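Local structure of intestinal fatty acid binding protein (Rattus norvegicus, 1ICM) at residues D3-Y14 with V122-E131; R95-A104 with I114-V122. The protein binds long-chain fatty acids such as myristate within its beta barrel and probably carries them inside intestinal cells. One frame throughout, in Å; residues are numbered along the deposited sequence.

Interaction 1: residues D3-Y14 with V122-E131; sequences DGTWKVDRNENY and VEAKRIFKKE
R126 starts with CG anti to its carbonyl carbon and then turns about its CG-CD bond (chi3 80°), which lays its guanidinium alongside N11 and against the ring of Y14, whose CG stands anti to the backbone N (chi1 -167°). R126 NE gives N11 OD1 a 2.7 Å hydrogen bond; OD1 lies in the guanidinium plane, although the donor sits above the plane of the carbonyl, and R126 NH2 adds a weak bond to the same oxygen. Y14 CE2 stands over the guanidinium centre, 3.7 Å from R126 CZ, while R126 CD makes a CH-pi contact 3.9 Å from the centroid of the Y14 ring. D34 supplies the salt bridge at R126 NH2. With an alanine here in place of R126, D34 and N11 OD1 would probably lose their mate and the Y14 ring would be less firmly held beside the myristate. Toward the C-terminus, K130 CG lies over the six-membered ring of W6, 3.7 Å from its centroid. Between these sites D9 and R10 both face I127: I127 O takes D9 N at 2.8 Å and R10 N only weakly, at 3.4 Å. I127 CG2 covers one face of the R10 guanidinium, which bridges to D9 OD2; K129 NZ is held chiefly by E112. This classic beta bulge shifts the register by one residue within the antiparallel pairing of first and last strands that closes the barrel of fatty acid binding proteins.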
loop_
_atom_site.group_PDB
_atom_site.type_symbol
_atom_site.label_atom_id
_atom_site.label_comp_id
_atom_site.label_asym_id
_atom_site.label_seq_id
_atom_site.Cartn_x
_atom_site.Cartn_y
_atom_site.Cartn_z
ATOM N N ASP A 3 1.435 7.828 -12.651
ATOM C CA ASP A 3 2.699 8.547 -12.748
ATOM C C ASP A 3 2.750 9.753 -11.855
ATOM O O ASP A 3 1.854 10.589 -11.836
ATOM C CB ASP A 3 2.891 9.140 -14.170
ATOM C CG ASP A 3 2.484 8.137 -15.179
ATOM O OD1 ASP A 3 3.284 7.273 -15.548
ATOM O OD2 ASP A 3 1.212 8.313 -15.511
ATOM N N GLY A 4 3.843 9.895 -11.131
ATOM C CA GLY A 4 3.818 11.098 -10.311
ATOM C C GLY A 4 4.194 10.885 -8.837
ATOM O O GLY A 4 4.451 9.753 -8.417
ATOM N N THR A 5 4.236 12.015 -8.114
ATOM C CA THR A 5 4.593 12.014 -6.725
ATOM C C THR A 5 3.345 12.231 -5.957
ATOM O O THR A 5 2.659 13.170 -6.338
ATOM C CB THR A 5 5.732 13.003 -6.444
ATOM O OG1 THR A 5 6.879 12.454 -7.093
ATOM C CG2 THR A 5 5.996 12.976 -4.946
ATOM N N TRP A 6 3.077 11.357 -4.960
ATOM C CA TRP A 6 1.828 11.427 -4.198
ATOM C C TRP A 6 2.156 11.495 -2.707
ATOM O O TRP A 6 3.036 10.777 -2.239
ATOM C CB TRP A 6 1.060 10.125 -4.473
ATOM C CG TRP A 6 0.705 9.868 -5.931
ATOM C CD1 TRP A 6 1.449 9.160 -6.838
ATOM C CD2 TRP A 6 -0.466 10.322 -6.617
ATOM N NE1 TRP A 6 0.836 9.170 -8.073
ATOM C CE2 TRP A 6 -0.362 9.860 -7.953
ATOM C CE3 TRP A 6 -1.581 11.112 -6.255
ATOM C CZ2 TRP A 6 -1.374 10.139 -8.892
ATOM C CZ3 TRP A 6 -2.583 11.380 -7.182
ATOM C CH2 TRP A 6 -2.449 10.903 -8.489
ATOM N N LYS A 7 1.430 12.318 -1.953
ATOM C CA LYS A 7 1.666 12.501 -0.525
ATOM C C LYS A 7 0.395 12.239 0.242
ATOM O O LYS A 7 -0.690 12.764 -0.048
ATOM C CB LYS A 7 2.150 13.911 -0.208
ATOM C CG LYS A 7 2.433 14.202 1.272
ATOM C CD LYS A 7 3.829 13.823 1.782
ATOM C CE LYS A 7 4.259 14.477 3.100
ATOM N NZ LYS A 7 5.723 14.650 3.258
ATOM N N VAL A 8 0.519 11.421 1.279
ATOM C CA VAL A 8 -0.705 11.122 2.009
ATOM C C VAL A 8 -1.417 12.329 2.582
ATOM O O VAL A 8 -0.748 13.216 3.089
ATOM C CB VAL A 8 -0.444 10.028 3.051
ATOM C CG1 VAL A 8 0.407 10.597 4.195
ATOM C CG2 VAL A 8 -1.770 9.449 3.564
ATOM N N ASP A 9 -2.758 12.351 2.527
ATOM C CA ASP A 9 -3.549 13.451 3.026
ATOM C C ASP A 9 -4.460 13.054 4.188
ATOM O O ASP A 9 -4.548 13.776 5.186
ATOM C CB ASP A 9 -4.406 13.927 1.859
ATOM C CG ASP A 9 -5.290 15.070 2.241
ATOM O OD1 ASP A 9 -4.676 16.126 2.676
ATOM O OD2 ASP A 9 -6.485 15.031 2.139
ATOM N N ARG A 10 -5.181 11.926 4.076
ATOM C CA ARG A 10 -6.053 11.501 5.158
ATOM C C ARG A 10 -6.227 9.993 5.142
ATOM O O ARG A 10 -5.931 9.353 4.123
ATOM C CB ARG A 10 -7.395 12.193 5.172
ATOM C CG ARG A 10 -8.065 12.007 3.822
ATOM C CD ARG A 10 -9.247 12.961 3.597
ATOM N NE ARG A 10 -9.973 12.633 2.369
ATOM C CZ ARG A 10 -9.613 12.942 1.106
ATOM N NH1 ARG A 10 -8.515 13.639 0.836
ATOM N NH2 ARG A 10 -10.358 12.587 0.057
ATOM N N ASN A 11 -6.690 9.459 6.267
ATOM C CA ASN A 11 -6.900 8.015 6.376
ATOM C C ASN A 11 -8.308 7.734 6.837
ATOM O O ASN A 11 -8.968 8.609 7.426
ATOM C CB ASN A 11 -6.019 7.444 7.489
ATOM C CG ASN A 11 -4.563 7.839 7.349
ATOM O OD1 ASN A 11 -3.870 7.626 6.343
ATOM N ND2 ASN A 11 -4.068 8.425 8.425
ATOM N N GLU A 12 -8.744 6.501 6.594
ATOM C CA GLU A 12 -10.056 6.090 7.059
ATOM C C GLU A 12 -9.912 4.733 7.730
ATOM O O GLU A 12 -9.350 3.832 7.113
ATOM C CB GLU A 12 -11.102 6.043 5.931
ATOM C CG GLU A 12 -11.532 7.468 5.530
ATOM C CD GLU A 12 -12.653 7.540 4.514
ATOM O OE1 GLU A 12 -13.345 6.432 4.448
ATOM O OE2 GLU A 12 -12.874 8.525 3.832
ATOM N N ASN A 13 -10.312 4.656 9.004
ATOM C CA ASN A 13 -10.227 3.427 9.786
ATOM C C ASN A 13 -8.874 2.778 9.822
ATOM O O ASN A 13 -8.752 1.563 9.999
ATOM C CB ASN A 13 -11.227 2.442 9.179
ATOM C CG ASN A 13 -11.808 1.477 10.187
ATOM O OD1 ASN A 13 -12.129 1.836 11.343
ATOM N ND2 ASN A 13 -11.939 0.234 9.717
ATOM N N TYR A 14 -7.784 3.553 9.648
ATOM C CA TYR A 14 -6.463 2.981 9.618
ATOM C C TYR A 14 -5.985 2.395 10.955
ATOM O O TYR A 14 -5.281 1.370 11.031
ATOM C CB TYR A 14 -5.543 4.071 9.001
ATOM C CG TYR A 14 -4.196 3.544 8.606
ATOM C CD1 TYR A 14 -4.074 2.334 7.918
ATOM C CD2 TYR A 14 -3.019 4.229 8.898
ATOM C CE1 TYR A 14 -2.844 1.816 7.508
ATOM C CE2 TYR A 14 -1.784 3.736 8.483
ATOM C CZ TYR A 14 -1.671 2.524 7.798
ATOM O OH TYR A 14 -0.439 2.059 7.376
ATOM N N VAL A 122 -11.867 -6.309 7.913
ATOM C CA VAL A 122 -11.776 -4.881 8.222
ATOM C C VAL A 122 -11.198 -4.199 6.976
ATOM O O VAL A 122 -10.296 -4.743 6.306
ATOM C CB VAL A 122 -10.752 -4.662 9.348
ATOM C CG1 VAL A 122 -10.702 -3.183 9.714
ATOM C CG2 VAL A 122 -11.229 -5.456 10.563
ATOM N N GLU A 123 -11.774 -3.024 6.730
ATOM C CA GLU A 123 -11.366 -2.220 5.571
ATOM C C GLU A 123 -10.696 -0.936 6.066
ATOM O O GLU A 123 -11.082 -0.384 7.104
ATOM C CB GLU A 123 -12.673 -1.786 4.846
ATOM C CG GLU A 123 -12.495 -0.946 3.560
ATOM C CD GLU A 123 -13.763 -0.214 3.144
ATOM O OE1 GLU A 123 -14.835 -0.234 3.720
ATOM O OE2 GLU A 123 -13.616 0.474 2.052
ATOM N N ALA A 124 -9.728 -0.431 5.304
ATOM C CA ALA A 124 -9.094 0.837 5.666
ATOM C C ALA A 124 -8.749 1.539 4.356
ATOM O O ALA A 124 -8.547 0.883 3.333
ATOM C CB ALA A 124 -7.761 0.644 6.372
ATOM N N LYS A 125 -8.630 2.865 4.364
ATOM C CA LYS A 125 -8.189 3.581 3.173
ATOM C C LYS A 125 -7.149 4.637 3.584
ATOM O O LYS A 125 -7.174 5.213 4.711
ATOM C CB LYS A 125 -9.285 4.431 2.564
ATOM C CG LYS A 125 -10.588 3.706 2.346
ATOM C CD LYS A 125 -11.235 4.296 1.108
ATOM C CE LYS A 125 -12.749 4.328 1.192
ATOM N NZ LYS A 125 -13.370 3.023 1.455
ATOM N N ARG A 126 -6.260 4.892 2.625
ATOM C CA ARG A 126 -5.253 5.948 2.699
ATOM C C ARG A 126 -5.454 6.769 1.426
ATOM O O ARG A 126 -5.380 6.198 0.345
ATOM C CB ARG A 126 -3.824 5.448 2.796
ATOM C CG ARG A 126 -3.695 4.606 4.071
ATOM C CD ARG A 126 -2.286 4.625 4.663
ATOM N NE ARG A 126 -2.066 5.855 5.425
ATOM C CZ ARG A 126 -0.843 6.124 5.845
ATOM N NH1 ARG A 126 0.126 5.231 5.553
ATOM N NH2 ARG A 126 -0.625 7.217 6.560
ATOM N N ILE A 127 -5.737 8.058 1.550
ATOM C CA ILE A 127 -5.928 8.895 0.352
ATOM C C ILE A 127 -4.766 9.880 0.152
ATOM O O ILE A 127 -4.395 10.602 1.086
ATOM C CB ILE A 127 -7.290 9.556 0.528
ATOM C CG1 ILE A 127 -8.365 8.457 0.613
ATOM C CG2 ILE A 127 -7.538 10.573 -0.597
ATOM C CD1 ILE A 127 -9.701 8.912 1.189
ATOM N N PHE A 128 -4.170 9.959 -1.046
ATOM C CA PHE A 128 -3.031 10.823 -1.323
ATOM C C PHE A 128 -3.359 11.958 -2.275
ATOM O O PHE A 128 -4.260 11.775 -3.107
ATOM C CB PHE A 128 -1.987 9.988 -2.090
ATOM C CG PHE A 128 -1.531 8.754 -1.324
ATOM C CD1 PHE A 128 -2.365 7.646 -1.116
ATOM C CD2 PHE A 128 -0.244 8.694 -0.784
ATOM C CE1 PHE A 128 -1.930 6.522 -0.396
ATOM C CE2 PHE A 128 0.212 7.591 -0.053
ATOM C CZ PHE A 128 -0.639 6.496 0.141
ATOM N N LYS A 129 -2.649 13.091 -2.157
ATOM C CA LYS A 129 -2.858 14.210 -3.058
ATOM C C LYS A 129 -1.655 14.272 -3.953
ATOM O O LYS A 129 -0.567 13.922 -3.537
ATOM C CB LYS A 129 -3.017 15.537 -2.352
ATOM C CG LYS A 129 -4.468 15.807 -1.993
ATOM C CD LYS A 129 -4.563 17.093 -1.191
ATOM C CE LYS A 129 -5.851 17.169 -0.385
ATOM N NZ LYS A 129 -7.047 16.969 -1.227
ATOM N N LYS A 130 -1.847 14.676 -5.202
ATOM C CA LYS A 130 -0.691 14.758 -6.081
ATOM C C LYS A 130 0.080 16.029 -5.734
ATOM O O LYS A 130 -0.499 17.072 -5.432
ATOM C CB LYS A 130 -1.157 14.827 -7.532
ATOM C CG LYS A 130 -0.280 14.031 -8.488
ATOM C CD LYS A 130 -0.886 14.151 -9.881
ATOM C CE LYS A 130 -0.478 13.083 -10.863
ATOM N NZ LYS A 130 -1.478 13.041 -11.942
ATOM N N GLU A 131 1.410 15.944 -5.746
ATOM C CA GLU A 131 2.351 17.020 -5.456
ATOM C C GLU A 131 2.340 18.089 -6.543
ATOM O O GLU A 131 3.307 18.896 -6.576
ATOM C CB GLU A 131 3.789 16.456 -5.428
ATOM C CG GLU A 131 4.836 17.381 -4.792
ATOM C CD GLU A 131 5.068 17.056 -3.345
ATOM O OE1 GLU A 131 3.934 16.852 -2.717
ATOM O OE2 GLU A 131 6.185 16.982 -2.840
ATOM O OXT GLU A 131 1.392 18.110 -7.360
HETATM O O HOH W 1 -1.488 10.170 7.648
HETATM O O HOH W 2 0.129 2.298 4.455
#

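Interaction 2: residues R95-A104 with I114-V122; sequences RVDNGKELIA and IQTYTYEGV
I103 and T118 form the tight middle of the contact, an antiparallel hydrogen-bonded pair: T118 N reaches I103 O at 3.0 Å and I103 N reaches T118 O at 3.2 Å. Their side chains lie side by side, with T118 OG1 3.3 Å from I103 CB. On the other face of the sheet A104 CB meets the edge of the Y117 ring, in its plane, 3.9 Å from CD1. Y119 buries more of its surface here than any other residue. With CG anti to the backbone N (chi1 177°), its ring extends toward the loop 96-100 that precedes strand 101-109. R95, held side-on by D97 through NE and NH2, brings its CD to 3.5 Å from Y119 OH, and K100 CB lies 3.9 Å from Y119 CE1; E120 CG sits over the centre of one ring face, and helix 14-21 packs on the ring through F17, K20 and M21. The solvent side is looser by contrast. There K100 and E120 cross at about a right angle, and K100 NZ and E120 OE1 form a salt bridge at 3.4 Å whose hydrogen bond is weak. The contact belongs to the beta hairpin of strands 101-109 and 112-119 in the barrel wall, from which a type I' turn, Y119 to V122, leads into the last strand.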
loop_
_atom_site.group_PDB
_atom_site.type_symbol
_atom_site.label_atom_id
_atom_site.label_comp_id
_atom_site.label_asym_id
_atom_site.label_seq_id
_atom_site.Cartn_x
_atom_site.Cartn_y
_atom_site.Cartn_z
ATOM N N ARG A 95 -0.009 -13.055 3.820
ATOM C CA ARG A 95 0.996 -12.916 4.877
ATOM C C ARG A 95 1.743 -14.229 4.896
ATOM O O ARG A 95 1.080 -15.249 4.958
ATOM C CB ARG A 95 0.308 -12.740 6.240
ATOM C CG ARG A 95 -0.170 -11.305 6.478
ATOM C CD ARG A 95 -0.702 -11.001 7.877
ATOM N NE ARG A 95 0.257 -11.342 8.945
ATOM C CZ ARG A 95 0.271 -10.720 10.142
ATOM N NH1 ARG A 95 -0.568 -9.715 10.471
ATOM N NH2 ARG A 95 1.181 -11.140 11.042
ATOM N N VAL A 96 3.050 -14.281 4.833
ATOM C CA VAL A 96 3.702 -15.559 4.821
ATOM C C VAL A 96 3.645 -16.258 6.171
ATOM O O VAL A 96 3.762 -17.471 6.185
ATOM C CB VAL A 96 5.158 -15.320 4.470
ATOM C CG1 VAL A 96 6.007 -16.586 4.542
ATOM C CG2 VAL A 96 5.216 -14.671 3.093
ATOM N N ASP A 97 3.474 -15.525 7.284
ATOM C CA ASP A 97 3.448 -16.197 8.574
ATOM C C ASP A 97 2.202 -17.050 8.810
ATOM O O ASP A 97 2.282 -18.261 9.056
ATOM C CB ASP A 97 3.634 -15.186 9.723
ATOM C CG ASP A 97 2.689 -14.014 9.718
ATOM O OD1 ASP A 97 1.844 -13.849 8.862
ATOM O OD2 ASP A 97 2.860 -13.184 10.734
ATOM N N ASN A 98 1.060 -16.368 8.764
ATOM C CA ASN A 98 -0.255 -16.893 9.003
ATOM C C ASN A 98 -1.080 -17.283 7.778
ATOM O O ASN A 98 -2.191 -17.807 7.960
ATOM C CB ASN A 98 -0.990 -16.081 10.089
ATOM C CG ASN A 98 -1.489 -14.725 9.620
ATOM O OD1 ASN A 98 -1.891 -13.835 10.405
ATOM N ND2 ASN A 98 -1.514 -14.577 8.306
ATOM N N GLY A 99 -0.577 -17.032 6.555
ATOM C CA GLY A 99 -1.298 -17.390 5.352
ATOM C C GLY A 99 -2.607 -16.660 5.074
ATOM O O GLY A 99 -3.389 -16.998 4.195
ATOM N N LYS A 100 -2.886 -15.625 5.824
ATOM C CA LYS A 100 -4.108 -14.872 5.664
ATOM C C LYS A 100 -4.033 -13.920 4.476
ATOM O O LYS A 100 -2.970 -13.459 4.128
ATOM C CB LYS A 100 -4.579 -14.239 6.968
ATOM C CG LYS A 100 -5.099 -15.379 7.850
ATOM C CD LYS A 100 -5.178 -15.107 9.344
ATOM C CE LYS A 100 -5.938 -16.185 10.101
ATOM N NZ LYS A 100 -7.362 -16.218 9.731
ATOM N N GLU A 101 -5.169 -13.690 3.857
ATOM C CA GLU A 101 -5.252 -12.849 2.669
ATOM C C GLU A 101 -5.441 -11.376 2.964
ATOM O O GLU A 101 -6.223 -10.942 3.823
ATOM C CB GLU A 101 -6.408 -13.399 1.793
ATOM C CG GLU A 101 -6.830 -12.523 0.608
ATOM C CD GLU A 101 -8.178 -12.905 0.056
ATOM O OE1 GLU A 101 -9.176 -12.509 0.824
ATOM O OE2 GLU A 101 -8.302 -13.523 -0.986
ATOM N N LEU A 102 -4.725 -10.597 2.143
ATOM C CA LEU A 102 -4.803 -9.139 2.243
ATOM C C LEU A 102 -4.951 -8.626 0.812
ATOM O O LEU A 102 -4.128 -8.935 -0.065
ATOM C CB LEU A 102 -3.500 -8.562 2.855
ATOM C CG LEU A 102 -3.511 -7.059 3.220
ATOM C CD1 LEU A 102 -2.330 -6.757 4.153
ATOM C CD2 LEU A 102 -3.362 -6.237 1.922
ATOM N N ILE A 103 -6.006 -7.881 0.614
ATOM C CA ILE A 103 -6.253 -7.323 -0.722
ATOM C C ILE A 103 -5.992 -5.824 -0.732
ATOM O O ILE A 103 -6.404 -5.115 0.201
ATOM C CB ILE A 103 -7.770 -7.392 -0.983
ATOM C CG1 ILE A 103 -8.232 -8.840 -1.009
ATOM C CG2 ILE A 103 -8.068 -6.755 -2.352
ATOM C CD1 ILE A 103 -7.446 -9.727 -1.950
ATOM N N ALA A 104 -5.402 -5.322 -1.810
ATOM C CA ALA A 104 -5.220 -3.877 -1.874
ATOM C C ALA A 104 -5.646 -3.381 -3.258
ATOM O O ALA A 104 -5.420 -4.064 -4.261
ATOM C CB ALA A 104 -3.782 -3.455 -1.598
ATOM N N ILE A 114 -6.482 6.747 -4.368
ATOM C CA ILE A 114 -7.107 6.129 -3.216
ATOM C C ILE A 114 -6.574 4.731 -3.082
ATOM O O ILE A 114 -6.612 4.016 -4.082
ATOM C CB ILE A 114 -8.610 6.036 -3.355
ATOM C CG1 ILE A 114 -9.161 7.451 -3.600
ATOM C CG2 ILE A 114 -9.167 5.304 -2.109
ATOM C CD1 ILE A 114 -10.666 7.467 -3.818
ATOM N N GLN A 115 -6.030 4.403 -1.899
ATOM C CA GLN A 115 -5.496 3.066 -1.682
ATOM C C GLN A 115 -6.391 2.403 -0.656
ATOM O O GLN A 115 -6.478 2.887 0.478
ATOM C CB GLN A 115 -4.059 3.002 -1.113
ATOM C CG GLN A 115 -2.962 3.327 -2.124
ATOM C CD GLN A 115 -1.545 2.918 -1.720
ATOM O OE1 GLN A 115 -0.784 2.829 -2.793
ATOM N NE2 GLN A 115 -1.121 2.708 -0.548
ATOM N N THR A 116 -7.062 1.321 -1.020
ATOM C CA THR A 116 -7.937 0.669 -0.045
ATOM C C THR A 116 -7.328 -0.690 0.296
ATOM O O THR A 116 -6.768 -1.387 -0.572
ATOM C CB THR A 116 -9.297 0.380 -0.721
ATOM O OG1 THR A 116 -9.848 1.615 -1.087
ATOM C CG2 THR A 116 -10.331 -0.171 0.251
ATOM N N TYR A 117 -7.486 -1.081 1.559
ATOM C CA TYR A 117 -7.026 -2.402 1.975
ATOM C C TYR A 117 -8.164 -3.150 2.706
ATOM O O TYR A 117 -9.010 -2.561 3.397
ATOM C CB TYR A 117 -5.886 -2.349 3.039
ATOM C CG TYR A 117 -4.753 -1.346 2.859
ATOM C CD1 TYR A 117 -3.946 -1.391 1.717
ATOM C CD2 TYR A 117 -4.464 -0.392 3.837
ATOM C CE1 TYR A 117 -2.891 -0.493 1.537
ATOM C CE2 TYR A 117 -3.398 0.501 3.681
ATOM C CZ TYR A 117 -2.620 0.463 2.519
ATOM O OH TYR A 117 -1.578 1.348 2.331
ATOM N N THR A 118 -8.107 -4.472 2.644
ATOM C CA THR A 118 -9.034 -5.279 3.431
ATOM C C THR A 118 -8.229 -6.436 4.042
ATOM O O THR A 118 -7.362 -7.047 3.412
ATOM C CB THR A 118 -10.242 -5.899 2.671
ATOM O OG1 THR A 118 -9.733 -6.683 1.604
ATOM C CG2 THR A 118 -11.183 -4.830 2.119
ATOM N N TYR A 119 -8.577 -6.736 5.286
ATOM C CA TYR A 119 -7.920 -7.818 5.993
ATOM C C TYR A 119 -8.841 -8.323 7.118
ATOM O O TYR A 119 -9.328 -7.519 7.935
ATOM C CB TYR A 119 -6.597 -7.330 6.622
ATOM C CG TYR A 119 -5.885 -8.386 7.444
ATOM C CD1 TYR A 119 -5.155 -9.411 6.836
ATOM C CD2 TYR A 119 -5.863 -8.286 8.830
ATOM C CE1 TYR A 119 -4.440 -10.400 7.516
ATOM C CE2 TYR A 119 -5.133 -9.250 9.533
ATOM C CZ TYR A 119 -4.461 -10.301 8.903
ATOM O OH TYR A 119 -3.749 -11.225 9.637
ATOM N N GLU A 120 -9.135 -9.629 7.075
ATOM C CA GLU A 120 -9.945 -10.313 8.054
ATOM C C GLU A 120 -11.214 -9.609 8.364
ATOM O O GLU A 120 -11.581 -9.485 9.517
ATOM C CB GLU A 120 -9.161 -10.480 9.353
ATOM C CG GLU A 120 -8.041 -11.509 9.196
ATOM C CD GLU A 120 -8.638 -12.873 8.991
ATOM O OE1 GLU A 120 -9.185 -13.333 10.098
ATOM O OE2 GLU A 120 -8.610 -13.469 7.925
ATOM N N GLY A 121 -11.874 -9.087 7.343
ATOM C CA GLY A 121 -13.124 -8.395 7.620
ATOM C C GLY A 121 -13.071 -6.912 7.967
ATOM O O GLY A 121 -14.123 -6.304 8.251
ATOM N N VAL A 122 -11.867 -6.309 7.913
ATOM C CA VAL A 122 -11.776 -4.881 8.222
ATOM C C VAL A 122 -11.198 -4.199 6.976
ATOM O O VAL A 122 -10.296 -4.743 6.306
ATOM C CB VAL A 122 -10.752 -4.662 9.348
ATOM C CG1 VAL A 122 -10.702 -3.183 9.714
ATOM C CG2 VAL A 122 -11.229 -5.456 10.563
HETATM O O HOH W 3 -8.151 -11.677 5.084
#

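Interactions 1 and 2 illustrate how a barrel wall is assembled from neighbouring strand pairs. Their centres lie about 17 Å apart, yet V122 belongs to both, and strand 122-130 of interaction 1 pairs directly with strand 112-119 of interaction 2. Probable hydrogen bonds join them, A124 O to Y117 N and R126 N to Q115 O, both 2.9 Å, while K125 CD packs on T116 OG1. In sequence, interaction 2 is nested within the loop closed by interaction 1. Helix 14-21 touches both, F17 meeting A124 and Y119. The bound myristate is their common neighbour, about 3 Å from the Y14 side chain and about 4 Å from that of Y117.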